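Local coordinates for enoyl-CoA hydratase/isomerase family protein (Pseudomonas syringae pv. tomato, PDB 3OT6) that probably acts on acyl-CoA thioesters as a hydratase or isomerase of the crotonase-like family, its exact reaction and substrate being undefined, at residues 78-81 against 82-86. Residues are numbered along the deposited sequence; the frame is centred on the assembly and turned at random.
Sequences NLVA and QGSTL
Two consecutive turns of helix 73-91 meet here, where Thr85 and Ser84 fold their side chains back onto the carbonyls of Ala81 and Val80. The case illustrates how a hydroxyl one helical turn downstream can share an acceptor with the backbone. Thr85 OG1 lies 2.7 Å from Ala81 O and donates to it. Thr85 N binds the same Ala81 O at 2.9 Å, so two bonds from one residue grip a single acceptor. They arrive from opposite faces of the carbonyl plane, the hydroxyl standing 35° out of it. The torsion responsible is chi1 of -67°, which sets OG1 beside the backbone N and turns it back along the helix, leaving CG2 beside the carbonyl carbon. Ser84 has the same rotation: its OG comes to 2.9 Å from Val80 O. The same Ser84 OG also lies 3.8 Å from Val80 CG1. The backbone bond of this pair, Ser84 N to Val80 O, is nearly straight at 168°.

In this crotonase-like chain the helix is held between others: Leu79 packs on Ile34 of helix 31-46, whereas Ser84 and Thr85 touch Ile224 of helix 202-230. Regular i to i+4 bonding continues where Gly83 N meets Leu79 O at 3.0 Å and where Gln82 N donates to Asn78 O. On the more exposed flank the side chain of Gln82, extended beyond CG, reaches back to Asn78; its CG passes 3.2 Å from Asn78 O.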
# COMPACT_ATOMS: atom_id res chain seq x y z
N ASN A 78 -12.83 5.32 -11.97
CA ASN A 78 -13.16 5.86 -10.70
C ASN A 78 -12.47 5.00 -9.64
O ASN A 78 -11.99 5.52 -8.61
CB ASN A 78 -14.69 5.94 -10.47
CG ASN A 78 -15.03 6.05 -8.97
OD1 ASN A 78 -15.34 5.02 -8.28
ND2 ASN A 78 -14.89 7.30 -8.42
N LEU A 79 -12.37 3.70 -9.92
CA LEU A 79 -11.70 2.82 -9.01
C LEU A 79 -10.20 3.19 -8.90
O LEU A 79 -9.66 3.27 -7.79
CB LEU A 79 -11.91 1.33 -9.36
CG LEU A 79 -11.20 0.27 -8.47
CD1 LEU A 79 -11.60 0.34 -6.99
CD2 LEU A 79 -11.41 -1.18 -8.94
N VAL A 80 -9.54 3.42 -10.03
CA VAL A 80 -8.11 3.65 -9.95
C VAL A 80 -7.90 5.02 -9.37
O VAL A 80 -6.94 5.20 -8.61
CB VAL A 80 -7.44 3.51 -11.33
CG1 VAL A 80 -5.99 4.24 -11.37
CG2 VAL A 80 -7.47 2.06 -11.73
N ALA A 81 -8.75 5.98 -9.70
CA ALA A 81 -8.60 7.33 -9.08
C ALA A 81 -8.72 7.29 -7.54
O ALA A 81 -7.95 7.98 -6.81
CB ALA A 81 -9.58 8.37 -9.69
N GLN A 82 -9.62 6.44 -7.04
CA GLN A 82 -9.85 6.36 -5.59
C GLN A 82 -8.66 5.68 -4.97
O GLN A 82 -8.20 6.04 -3.90
CB GLN A 82 -11.06 5.52 -5.28
CG GLN A 82 -12.45 6.02 -5.50
CD GLN A 82 -13.45 4.79 -5.15
OE1 GLN A 82 -13.84 4.03 -6.07
NE2 GLN A 82 -13.78 4.57 -3.81
N GLY A 83 -8.17 4.65 -5.63
CA GLY A 83 -7.10 3.88 -5.07
C GLY A 83 -5.79 4.68 -5.05
O GLY A 83 -5.00 4.55 -4.09
N SER A 84 -5.53 5.44 -6.13
CA SER A 84 -4.39 6.34 -6.18
C SER A 84 -4.49 7.48 -5.14
O SER A 84 -3.47 7.88 -4.55
CB SER A 84 -4.29 6.97 -7.55
OG SER A 84 -4.10 5.94 -8.49
N THR A 85 -5.73 8.04 -4.98
CA THR A 85 -6.04 9.08 -3.99
C THR A 85 -5.73 8.51 -2.58
O THR A 85 -5.12 9.22 -1.73
CB THR A 85 -7.54 9.51 -4.08
OG1 THR A 85 -7.79 10.21 -5.34
CG2 THR A 85 -7.94 10.39 -2.92
N LEU A 86 -6.08 7.22 -2.37
CA LEU A 86 -5.78 6.54 -1.11
C LEU A 86 -4.27 6.40 -0.96
O LEU A 86 -3.75 6.59 0.15
CB LEU A 86 -6.48 5.17 -0.96
CG LEU A 86 -6.03 4.26 0.19
CD1 LEU A 86 -6.43 4.86 1.58
CD2 LEU A 86 -6.58 2.82 0.09